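Local coordinates for protein trichothecene 3-O-acetyltransferase (Gibberella zeae, PDB 2RKV) that probably transfers an acetyl group from acetyl-coenzyme A to the 3-hydroxyl of trichothecene mycotoxins, and is captured with coenzyme A and T-2 toxin bound, at residues V53-G58 / L190-I195; M159-Q164 / S378-V383; D294-M299 / N303-L308. All blocks are in the same frame, centred on the assembly; numbering follows the deposited sequence.

All three contacts are buried, but they differ in depth and chemistry. Contact 2 is the most central, with its centre about 5 Å from the centre of the chain, and is mostly apolar. Contact 3, nested in the loop that contact 2 closes, is polar, is bound to contact 2 through the D160-R296 salt bridge, and has a solvent-facing end at N303. Contact 1 is the most peripheral, with its centre about 20 Å out, and rests on one cation-pi pair. It touches contact 3, where R192 and I195 pack on Y305 and W55 on P306. Contacts 2 and 3 both reach coenzyme A.

Contact 1: residues V53-G58 / L190-I195; sequences VPWVAG and LDRKTI
W55 and R192 meet through their side chains alone: the first sits in the 3-10 turn 54-57 after helix 35-52, the second opens a type I turn from R192 to I195, and W55 CA lies 12.9 Å from R192 CA. Both long side chains are needed to close that gap. The indole leaves its backbone with CG lodged between N and the carbonyl carbon (chi1 66°), while the arginine chain runs straight from CG to NE and delivers its guanidinium over the six-membered ring. NH2 does the touching. R192 NH2 stands 3.3 Å from W55 CH2 and 3.6 Å from W55 CZ3, nearer the rim of the indole than its middle. The two planes are 89° apart, which means that the guanidinium meets the ring face with its edge instead of lying flat on it. R192 CZ is 4.9 Å from the centroid of the W55 six-membered ring and 19° off its normal, evidence for a cation-pi interaction in a perpendicular arrangement.

The opposite face of the indole is packed by its own turn, with V53 CG1 and V56 CG1 both set toward the rim, and so the aromatic plane is held between aliphatic methyls and a cation. Polar anchors lie outside the two segments: W55 NE1 donates to M188 O, and R192 NH1 donates to A158 O, with D8 as a long, weak ionic partner. The backbone turns are closed independently, by G58 N to W55 O at 2.9 Å and by I195 N to R192 O at 3.1 Å. I5 and I75, from neighbouring strands of the small antiparallel sheet, touch both side chains. The arrangement is a buried, edge-on cation-pi contact joining the link between helix 35-52 and strand 59-63 to the loop that follows helix 182-187.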
loop_
_atom_site.group_PDB
_atom_site.type_symbol
_atom_site.label_atom_id
_atom_site.label_comp_id
_atom_site.label_asym_id
_atom_site.label_seq_id
_atom_site.Cartn_x
_atom_site.Cartn_y
_atom_site.Cartn_z
ATOM N N VAL A 53 -18.398 0.261 -15.762
ATOM C CA VAL A 53 -17.627 1.414 -15.287
ATOM C C VAL A 53 -16.468 1.652 -16.251
ATOM O O VAL A 53 -15.337 1.203 -16.011
ATOM C CB VAL A 53 -17.121 1.194 -13.833
ATOM C CG1 VAL A 53 -16.424 2.443 -13.295
ATOM C CG2 VAL A 53 -18.293 0.802 -12.911
ATOM N N PRO A 54 -16.752 2.320 -17.387
ATOM C CA PRO A 54 -15.754 2.519 -18.443
ATOM C C PRO A 54 -14.391 3.064 -17.988
ATOM O O PRO A 54 -13.365 2.667 -18.554
ATOM C CB PRO A 54 -16.461 3.466 -19.418
ATOM C CG PRO A 54 -17.923 3.071 -19.272
ATOM C CD PRO A 54 -18.073 2.851 -17.782
ATOM N N TRP A 55 -14.359 3.925 -16.968
ATOM C CA TRP A 55 -13.090 4.564 -16.612
ATOM C C TRP A 55 -12.021 3.598 -16.102
ATOM O O TRP A 55 -10.834 3.928 -16.148
ATOM C CB TRP A 55 -13.269 5.767 -15.672
ATOM C CG TRP A 55 -13.787 5.446 -14.296
ATOM C CD1 TRP A 55 -15.052 5.671 -13.815
ATOM C CD2 TRP A 55 -13.034 4.894 -13.203
ATOM N NE1 TRP A 55 -15.134 5.277 -12.493
ATOM C CE2 TRP A 55 -13.915 4.788 -12.098
ATOM C CE3 TRP A 55 -11.703 4.465 -13.054
ATOM C CZ2 TRP A 55 -13.507 4.269 -10.857
ATOM C CZ3 TRP A 55 -11.297 3.948 -11.820
ATOM C CH2 TRP A 55 -12.202 3.852 -10.741
ATOM N N VAL A 56 -12.422 2.410 -15.639
ATOM C CA VAL A 56 -11.419 1.444 -15.146
ATOM C C VAL A 56 -10.445 1.005 -16.259
ATOM O O VAL A 56 -9.334 0.564 -15.978
ATOM C CB VAL A 56 -12.044 0.195 -14.437
ATOM C CG1 VAL A 56 -12.925 0.628 -13.257
ATOM C CG2 VAL A 56 -12.836 -0.688 -15.424
ATOM N N ALA A 57 -10.877 1.131 -17.513
ATOM C CA ALA A 57 -10.042 0.795 -18.672
ATOM C C ALA A 57 -9.218 1.988 -19.172
ATOM O O ALA A 57 -8.544 1.897 -20.200
ATOM C CB ALA A 57 -10.916 0.231 -19.812
ATOM N N GLY A 58 -9.269 3.097 -18.434
ATOM C CA GLY A 58 -8.627 4.336 -18.852
ATOM C C GLY A 58 -7.157 4.425 -18.475
ATOM O O GLY A 58 -6.556 3.443 -18.022
ATOM N N LEU A 190 -18.315 8.894 -7.775
ATOM C CA LEU A 190 -18.219 10.169 -7.069
ATOM C C LEU A 190 -17.192 11.068 -7.748
ATOM O O LEU A 190 -16.123 10.609 -8.161
ATOM C CB LEU A 190 -17.827 9.955 -5.605
ATOM C CG LEU A 190 -18.829 9.219 -4.710
ATOM C CD1 LEU A 190 -18.175 8.933 -3.371
ATOM C CD2 LEU A 190 -20.119 10.026 -4.530
ATOM N N ASP A 191 -17.517 12.351 -7.862
ATOM C CA ASP A 191 -16.556 13.323 -8.362
ATOM C C ASP A 191 -15.377 13.405 -7.391
ATOM O O ASP A 191 -15.567 13.484 -6.170
ATOM C CB ASP A 191 -17.207 14.690 -8.534
ATOM C CG ASP A 191 -16.417 15.599 -9.458
ATOM O OD1 ASP A 191 -15.826 15.106 -10.448
ATOM O OD2 ASP A 191 -16.388 16.812 -9.191
ATOM N N ARG A 192 -14.167 13.386 -7.937
ATOM C CA ARG A 192 -12.962 13.322 -7.106
ATOM C C ARG A 192 -12.452 14.702 -6.726
ATOM O O ARG A 192 -11.983 14.890 -5.613
ATOM C CB ARG A 192 -11.838 12.564 -7.811
ATOM C CG ARG A 192 -12.272 11.243 -8.412
ATOM C CD ARG A 192 -11.074 10.378 -8.742
ATOM N NE ARG A 192 -11.495 9.064 -9.220
ATOM C CZ ARG A 192 -10.685 8.010 -9.297
ATOM N NH1 ARG A 192 -9.404 8.125 -8.943
ATOM N NH2 ARG A 192 -11.154 6.846 -9.731
ATOM N N LYS A 193 -12.525 15.656 -7.652
ATOM C CA LYS A 193 -11.858 16.948 -7.443
ATOM C C LYS A 193 -12.480 17.785 -6.327
ATOM O O LYS A 193 -11.875 18.746 -5.860
ATOM C CB LYS A 193 -11.765 17.753 -8.743
ATOM C CG LYS A 193 -13.093 18.278 -9.270
ATOM C CD LYS A 193 -12.928 19.012 -10.612
ATOM C CE LYS A 193 -12.288 20.385 -10.464
ATOM N NZ LYS A 193 -12.117 21.071 -11.797
ATOM N N THR A 194 -13.676 17.403 -5.892
ATOM C CA THR A 194 -14.379 18.144 -4.839
ATOM C C THR A 194 -14.546 17.326 -3.555
ATOM O O THR A 194 -15.152 17.802 -2.589
ATOM C CB THR A 194 -15.769 18.612 -5.313
ATOM O OG1 THR A 194 -16.542 17.466 -5.687
ATOM C CG2 THR A 194 -15.645 19.581 -6.503
ATOM N N ILE A 195 -13.993 16.113 -3.528
ATOM C CA ILE A 195 -14.276 15.177 -2.430
ATOM C C ILE A 195 -13.638 15.568 -1.084
ATOM O O ILE A 195 -14.084 15.119 -0.021
ATOM C CB ILE A 195 -13.958 13.704 -2.825
ATOM C CG1 ILE A 195 -14.888 12.752 -2.051
ATOM C CG2 ILE A 195 -12.452 13.378 -2.658
ATOM C CD1 ILE A 195 -14.967 11.341 -2.604
#

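Contact 2: residues M159-Q164 / S378-V383; sequences MDMVGQ and SSWAKV. With COA (coenzyme A), chain B.
M161, in the first turn of helix 161-176, lays its whole side chain across one face of the W380 indole, and each atom of the chain can be placed in turn. M161 CB begins over the pyrrole part, 3.5 Å from W380 NE1. M161 CG lies anti to the backbone N (chi1 178°), a torsion that carries the chain onward above the ring to 3.7 Å from W380 CD1; the same CG also meets V383 CG1 at 4.2 Å. Bends at the next two torsions then turn the chain over the benzene part. M161 SD stands higher there, 4.8 Å from the centroid of the W380 six-membered ring, a Met-aromatic contact at some distance. M161 CE folds back down to 3.5 Å from the centroid of the W380 six-membered ring and only 8° off the ring normal, which is good evidence for a CH-pi interaction. Outside the two segments, the ring of Y413 also meets the indole, the planes inclined at about 45°.

Both backbones are fixed locally. D160 is the N-cap: its OD1 accepts from G163 N at 2.8 Å, nearly along the C-O axis, while OD2 is salt-bridged to R296 and accepts from L309 N. In the other segment, S379 OG accepts from A381 N at 3.2 Å to form an ST turn, and a type I turn follows from W380 to V383. S379 O takes a hydrogen bond of 3.1 Å from the coenzyme A amide N4P, which also lies in the plane of the indole at its edge. S378 belongs to the T-2 toxin pocket as well. H156 and D160 fit the HXXXD signature of BAHD acyltransferases, and the Met-aromatic contact of M161 and W380 joins the helix behind that signature to the wall of the coenzyme A channel.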
loop_
_atom_site.group_PDB
_atom_site.type_symbol
_atom_site.label_atom_id
_atom_site.label_comp_id
_atom_site.label_asym_id
_atom_site.label_seq_id
_atom_site.Cartn_x
_atom_site.Cartn_y
_atom_site.Cartn_z
ATOM N N MET A 159 -5.439 5.691 -7.295
ATOM C CA MET A 159 -5.966 4.877 -6.199
ATOM C C MET A 159 -4.938 4.588 -5.128
ATOM O O MET A 159 -3.781 4.318 -5.436
ATOM C CB MET A 159 -6.529 3.545 -6.729
ATOM C CG MET A 159 -5.500 2.619 -7.383
ATOM S SD MET A 159 -6.277 1.219 -8.247
ATOM C CE MET A 159 -6.879 2.073 -9.705
ATOM N N ASP A 160 -5.380 4.642 -3.871
ATOM C CA ASP A 160 -4.612 4.046 -2.784
ATOM C C ASP A 160 -5.012 2.565 -2.700
ATOM O O ASP A 160 -5.813 2.084 -3.523
ATOM C CB ASP A 160 -4.842 4.808 -1.461
ATOM C CG ASP A 160 -6.325 4.970 -1.112
ATOM O OD1 ASP A 160 -7.127 4.078 -1.468
ATOM O OD2 ASP A 160 -6.690 5.976 -0.458
ATOM N N MET A 161 -4.463 1.821 -1.742
ATOM C CA MET A 161 -4.790 0.395 -1.669
ATOM C C MET A 161 -6.247 0.137 -1.262
ATOM O O MET A 161 -6.831 -0.886 -1.641
ATOM C CB MET A 161 -3.800 -0.370 -0.778
ATOM C CG MET A 161 -4.123 -1.846 -0.623
ATOM S SD MET A 161 -4.263 -2.714 -2.206
ATOM C CE MET A 161 -2.587 -3.334 -2.393
ATOM N N VAL A 162 -6.844 1.061 -0.505
ATOM C CA VAL A 162 -8.263 0.923 -0.152
ATOM C C VAL A 162 -9.099 1.031 -1.440
ATOM O O VAL A 162 -9.990 0.210 -1.680
ATOM C CB VAL A 162 -8.706 1.951 0.908
ATOM C CG1 VAL A 162 -10.235 1.938 1.109
ATOM C CG2 VAL A 162 -7.983 1.660 2.244
ATOM N N GLY A 163 -8.771 2.018 -2.272
ATOM C CA GLY A 163 -9.450 2.180 -3.563
ATOM C C GLY A 163 -9.185 0.993 -4.479
ATOM O O GLY A 163 -10.091 0.490 -5.156
ATOM N N GLN A 164 -7.936 0.540 -4.498
ATOM C CA GLN A 164 -7.545 -0.598 -5.338
ATOM C C GLN A 164 -8.321 -1.840 -4.927
ATOM O O GLN A 164 -8.815 -2.589 -5.780
ATOM C CB GLN A 164 -6.036 -0.839 -5.222
ATOM C CG GLN A 164 -5.475 -1.839 -6.243
ATOM C CD GLN A 164 -3.972 -1.659 -6.421
ATOM O OE1 GLN A 164 -3.457 -0.544 -6.292
ATOM N NE2 GLN A 164 -3.264 -2.752 -6.713
ATOM N N SER A 378 2.842 1.405 5.668
ATOM C CA SER A 378 1.451 1.381 5.216
ATOM C C SER A 378 0.820 0.035 5.496
ATOM O O SER A 378 1.262 -0.991 4.976
ATOM C CB SER A 378 1.326 1.716 3.731
ATOM O OG SER A 378 -0.044 1.710 3.339
ATOM N N SER A 379 -0.229 0.047 6.316
ATOM C CA SER A 379 -0.929 -1.174 6.658
ATOM C C SER A 379 -2.084 -1.466 5.712
ATOM O O SER A 379 -3.030 -0.673 5.596
ATOM C CB SER A 379 -1.465 -1.102 8.080
ATOM O OG SER A 379 -2.261 -2.237 8.355
ATOM N N TRP A 380 -2.004 -2.619 5.063
ATOM C CA TRP A 380 -3.098 -3.116 4.232
ATOM C C TRP A 380 -3.902 -4.176 4.971
ATOM O O TRP A 380 -4.687 -4.913 4.362
ATOM C CB TRP A 380 -2.540 -3.693 2.922
ATOM C CG TRP A 380 -1.764 -2.711 2.095
ATOM C CD1 TRP A 380 -1.794 -1.341 2.183
ATOM C CD2 TRP A 380 -0.875 -3.025 1.018
ATOM N NE1 TRP A 380 -0.960 -0.789 1.233
ATOM C CE2 TRP A 380 -0.390 -1.801 0.503
ATOM C CE3 TRP A 380 -0.441 -4.226 0.435
ATOM C CZ2 TRP A 380 0.518 -1.741 -0.566
ATOM C CZ3 TRP A 380 0.461 -4.167 -0.636
ATOM C CH2 TRP A 380 0.927 -2.930 -1.122
ATOM N N ALA A 381 -3.723 -4.237 6.292
ATOM C CA ALA A 381 -4.276 -5.326 7.103
ATOM C C ALA A 381 -5.782 -5.528 6.938
ATOM O O ALA A 381 -6.261 -6.662 6.963
ATOM C CB ALA A 381 -3.934 -5.127 8.580
ATOM N N LYS A 382 -6.499 -4.420 6.774
ATOM C CA LYS A 382 -7.964 -4.423 6.805
ATOM C C LYS A 382 -8.617 -4.530 5.430
ATOM O O LYS A 382 -9.842 -4.501 5.336
ATOM C CB LYS A 382 -8.477 -3.173 7.530
ATOM N N VAL A 383 -7.823 -4.623 4.365
ATOM C CA VAL A 383 -8.428 -4.755 3.029
ATOM C C VAL A 383 -8.943 -6.178 2.804
ATOM O O VAL A 383 -8.539 -7.118 3.505
ATOM C CB VAL A 383 -7.527 -4.229 1.876
ATOM C CG1 VAL A 383 -7.135 -2.773 2.132
ATOM C CG2 VAL A 383 -6.309 -5.092 1.669
HETATM N N1A COA B . -12.497 -0.090 23.361
HETATM C C2A COA B . -11.418 -0.882 23.025
HETATM N N3A COA B . -10.982 -0.947 21.716
HETATM C C4A COA B . -11.627 -0.220 20.766
HETATM C C5A COA B . -12.717 0.591 21.089
HETATM C C6A COA B . -13.162 0.656 22.408
HETATM N N6A COA B . -14.348 1.206 22.684
HETATM N N7A COA B . -13.149 1.193 19.952
HETATM C C8A COA B . -12.364 0.784 18.926
HETATM N N9A COA B . -11.421 -0.088 19.418
HETATM C C1B COA B . -10.397 -0.812 18.651
HETATM C C2B COA B . -11.056 -1.907 17.839
HETATM O O2B COA B . -11.327 -3.031 18.625
HETATM C C3B COA B . -9.996 -2.156 16.793
HETATM O O3B COA B . -8.929 -2.838 17.378
HETATM P P3B COA B . -8.598 -4.342 16.982
HETATM O O7A COA B . -8.378 -4.393 15.485
HETATM O O8A COA B . -9.791 -5.160 17.404
HETATM O O9A COA B . -7.372 -4.759 17.746
HETATM C C4B COA B . -9.427 -0.784 16.559
HETATM O O4B COA B . -9.753 0.010 17.692
HETATM C C5B COA B . -9.974 -0.186 15.287
HETATM O O5B COA B . -9.152 0.928 15.145
HETATM P P1A COA B . -8.997 1.658 13.741
HETATM O O1A COA B . -10.353 1.778 13.049
HETATM O O2A COA B . -8.302 2.981 13.958
HETATM O O3A COA B . -8.203 0.640 12.799
HETATM P P2A COA B . -6.783 -0.033 13.069
HETATM O O4A COA B . -6.920 -1.514 12.805
HETATM O O5A COA B . -6.183 0.340 14.394
HETATM O O6A COA B . -5.886 0.618 11.924
HETATM C CBP COA B . -5.061 2.385 10.568
HETATM C CCP COA B . -5.469 1.969 11.980
HETATM C CDP COA B . -3.915 1.490 10.090
HETATM C CEP COA B . -4.545 3.822 10.598
HETATM C CAP COA B . -6.302 2.238 9.675
HETATM O OAP COA B . -7.353 3.073 10.122
HETATM C C9P COA B . -6.016 2.593 8.253
HETATM O O9P COA B . -6.170 3.922 7.845
HETATM N N8P COA B . -5.631 1.591 7.476
HETATM C C7P COA B . -5.272 1.770 6.091
HETATM C C6P COA B . -3.875 2.360 5.975
HETATM C C5P COA B . -3.586 2.468 4.508
HETATM O O5P COA B . -4.429 2.989 3.748
HETATM N N4P COA B . -2.421 1.980 4.103
#

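Contact 3: residues D294-M299 / N303-L308; sequences DARPAM and NNYPGL. With COA (coenzyme A), chain B.
R296 clamps the loop Y305-G307 within the connection between antiparallel strands 286-294 and 310-318 of the large mixed sheet, probably as the arginine that pairs with the HXXXD aspartate in BAHD enzymes. The tight part is its guanidinium. NE and NH2 grip Y305 O side-on, R296 NE to Y305 O and R296 NH2 to Y305 O both 3.0 Å long; both reach it from the same face of its carbonyl plane, and the oxygen itself lies close to the guanidinium plane. R296 NH2 also makes a weak bond to G307 O at 2.9 Å. At the other corner, R296 NH1 forms a salt bridge of 2.9 Å with D294 OD1; the same oxygen caps the turn into helix 296-299 by accepting from R296 N, which reaches it from the opposite face of the carboxylate. With three sides engaged, the guanidinium has little freedom to rotate. Y305 itself, edge-on to R296 NE, hydrogen-bonds through OH to D8.

The N303 end is looser and exposed. There one water joins the segments, donating to D294 OD2 at 2.6 Å and to N303 OD1 at 2.8 Å. On the coenzyme side, D294 N donates to coenzyme A O9P at 2.7 Å.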
loop_
_atom_site.group_PDB
_atom_site.type_symbol
_atom_site.label_atom_id
_atom_site.label_comp_id
_atom_site.label_asym_id
_atom_site.label_seq_id
_atom_site.Cartn_x
_atom_site.Cartn_y
_atom_site.Cartn_z
ATOM N N ASP A 294 -5.947 5.800 5.976
ATOM C CA ASP A 294 -7.104 5.994 5.104
ATOM C C ASP A 294 -7.911 7.153 5.661
ATOM O O ASP A 294 -8.322 7.129 6.835
ATOM C CB ASP A 294 -7.945 4.706 5.066
ATOM C CG ASP A 294 -9.247 4.845 4.263
ATOM O OD1 ASP A 294 -9.410 5.826 3.499
ATOM O OD2 ASP A 294 -10.099 3.931 4.398
ATOM N N ALA A 295 -8.121 8.171 4.824
ATOM C CA ALA A 295 -8.827 9.379 5.233
ATOM C C ALA A 295 -10.326 9.327 4.928
ATOM O O ALA A 295 -11.058 10.267 5.250
ATOM C CB ALA A 295 -8.187 10.615 4.604
ATOM N N ARG A 296 -10.785 8.231 4.321
ATOM C CA ARG A 296 -12.210 8.115 3.981
ATOM C C ARG A 296 -13.130 8.295 5.201
ATOM O O ARG A 296 -14.059 9.104 5.146
ATOM C CB ARG A 296 -12.519 6.804 3.252
ATOM C CG ARG A 296 -12.052 6.764 1.794
ATOM C CD ARG A 296 -12.067 5.321 1.294
ATOM N NE ARG A 296 -11.496 5.173 -0.050
ATOM C CZ ARG A 296 -10.208 5.298 -0.353
ATOM N NH1 ARG A 296 -9.307 5.571 0.600
ATOM N NH2 ARG A 296 -9.816 5.123 -1.612
ATOM N N PRO A 297 -12.871 7.560 6.302
ATOM C CA PRO A 297 -13.754 7.710 7.476
ATOM C C PRO A 297 -13.831 9.149 8.014
ATOM O O PRO A 297 -14.932 9.659 8.236
ATOM C CB PRO A 297 -13.140 6.755 8.501
ATOM C CG PRO A 297 -12.408 5.734 7.670
ATOM C CD PRO A 297 -11.830 6.542 6.542
ATOM N N ALA A 298 -12.686 9.810 8.172
ATOM C CA ALA A 298 -12.664 11.197 8.650
ATOM C C ALA A 298 -13.407 12.141 7.705
ATOM O O ALA A 298 -13.991 13.135 8.145
ATOM C CB ALA A 298 -11.226 11.676 8.868
ATOM N N MET A 299 -13.393 11.821 6.410
ATOM C CA MET A 299 -14.020 12.666 5.398
ATOM C C MET A 299 -15.495 12.312 5.158
ATOM O O MET A 299 -16.183 12.994 4.394
ATOM C CB MET A 299 -13.220 12.586 4.091
ATOM C CG MET A 299 -13.175 13.879 3.281
ATOM S SD MET A 299 -12.418 15.306 4.120
ATOM C CE MET A 299 -11.008 14.600 4.935
ATOM N N ASN A 303 -16.265 3.468 2.089
ATOM C CA ASN A 303 -15.153 2.529 1.942
ATOM C C ASN A 303 -15.013 2.040 0.494
ATOM O O ASN A 303 -13.952 1.554 0.083
ATOM C CB ASN A 303 -15.354 1.333 2.877
ATOM C CG ASN A 303 -14.157 0.404 2.899
ATOM O OD1 ASN A 303 -13.046 0.808 3.265
ATOM N ND2 ASN A 303 -14.373 -0.844 2.513
ATOM N N ASN A 304 -16.093 2.171 -0.276
ATOM C CA ASN A 304 -16.089 1.746 -1.672
ATOM C C ASN A 304 -15.589 2.808 -2.650
ATOM O O ASN A 304 -15.542 2.559 -3.855
ATOM C CB ASN A 304 -17.471 1.223 -2.087
ATOM C CG ASN A 304 -17.823 -0.080 -1.405
ATOM O OD1 ASN A 304 -16.944 -0.902 -1.124
ATOM N ND2 ASN A 304 -19.110 -0.272 -1.112
ATOM N N TYR A 305 -15.220 3.987 -2.145
ATOM C CA TYR A 305 -14.651 5.025 -3.012
ATOM C C TYR A 305 -13.295 4.546 -3.541
ATOM O O TYR A 305 -12.404 4.222 -2.754
ATOM C CB TYR A 305 -14.495 6.343 -2.261
ATOM C CG TYR A 305 -13.835 7.425 -3.074
ATOM C CD1 TYR A 305 -14.461 7.925 -4.212
ATOM C CD2 TYR A 305 -12.593 7.954 -2.703
ATOM C CE1 TYR A 305 -13.878 8.912 -4.970
ATOM C CE2 TYR A 305 -11.996 8.960 -3.461
ATOM C CZ TYR A 305 -12.653 9.439 -4.586
ATOM O OH TYR A 305 -12.085 10.426 -5.357
ATOM N N PRO A 306 -13.156 4.450 -4.875
ATOM C CA PRO A 306 -11.983 3.804 -5.465
ATOM C C PRO A 306 -10.754 4.692 -5.657
ATOM O O PRO A 306 -9.750 4.235 -6.223
ATOM C CB PRO A 306 -12.496 3.361 -6.831
ATOM C CG PRO A 306 -13.435 4.492 -7.218
ATOM C CD PRO A 306 -14.127 4.881 -5.909
ATOM N N GLY A 307 -10.817 5.934 -5.194
ATOM C CA GLY A 307 -9.754 6.894 -5.494
ATOM C C GLY A 307 -8.589 6.860 -4.525
ATOM O O GLY A 307 -8.273 5.813 -3.925
ATOM N N LEU A 308 -7.960 8.025 -4.392
ATOM C CA LEU A 308 -6.824 8.238 -3.512
ATOM C C LEU A 308 -7.264 9.221 -2.429
ATOM O O LEU A 308 -7.455 10.417 -2.680
ATOM C CB LEU A 308 -5.628 8.762 -4.323
ATOM C CG LEU A 308 -4.237 8.960 -3.700
ATOM C CD1 LEU A 308 -4.228 10.078 -2.651
ATOM C CD2 LEU A 308 -3.713 7.691 -3.099
HETATM N N1A COA B . -12.497 -0.090 23.361
HETATM C C2A COA B . -11.418 -0.882 23.025
HETATM N N3A COA B . -10.982 -0.947 21.716
HETATM C C4A COA B . -11.627 -0.220 20.766
HETATM C C5A COA B . -12.717 0.591 21.089
HETATM C C6A COA B . -13.162 0.656 22.408
HETATM N N6A COA B . -14.348 1.206 22.684
HETATM N N7A COA B . -13.149 1.193 19.952
HETATM C C8A COA B . -12.364 0.784 18.926
HETATM N N9A COA B . -11.421 -0.088 19.418
HETATM C C1B COA B . -10.397 -0.812 18.651
HETATM C C2B COA B . -11.056 -1.907 17.839
HETATM O O2B COA B . -11.327 -3.031 18.625
HETATM C C3B COA B . -9.996 -2.156 16.793
HETATM O O3B COA B . -8.929 -2.838 17.378
HETATM P P3B COA B . -8.598 -4.342 16.982
HETATM O O7A COA B . -8.378 -4.393 15.485
HETATM O O8A COA B . -9.791 -5.160 17.404
HETATM O O9A COA B . -7.372 -4.759 17.746
HETATM C C4B COA B . -9.427 -0.784 16.559
HETATM O O4B COA B . -9.753 0.010 17.692
HETATM C C5B COA B . -9.974 -0.186 15.287
HETATM O O5B COA B . -9.152 0.928 15.145
HETATM P P1A COA B . -8.997 1.658 13.741
HETATM O O1A COA B . -10.353 1.778 13.049
HETATM O O2A COA B . -8.302 2.981 13.958
HETATM O O3A COA B . -8.203 0.640 12.799
HETATM P P2A COA B . -6.783 -0.033 13.069
HETATM O O4A COA B . -6.920 -1.514 12.805
HETATM O O5A COA B . -6.183 0.340 14.394
HETATM O O6A COA B . -5.886 0.618 11.924
HETATM C CBP COA B . -5.061 2.385 10.568
HETATM C CCP COA B . -5.469 1.969 11.980
HETATM C CDP COA B . -3.915 1.490 10.090
HETATM C CEP COA B . -4.545 3.822 10.598
HETATM C CAP COA B . -6.302 2.238 9.675
HETATM O OAP COA B . -7.353 3.073 10.122
HETATM C C9P COA B . -6.016 2.593 8.253
HETATM O O9P COA B . -6.170 3.922 7.845
HETATM N N8P COA B . -5.631 1.591 7.476
HETATM C C7P COA B . -5.272 1.770 6.091
HETATM C C6P COA B . -3.875 2.360 5.975
HETATM C C5P COA B . -3.586 2.468 4.508
HETATM O O5P COA B . -4.429 2.989 3.748
HETATM N N4P COA B . -2.421 1.980 4.103
HETATM O O HOH W 1 -12.679 3.385 4.347
#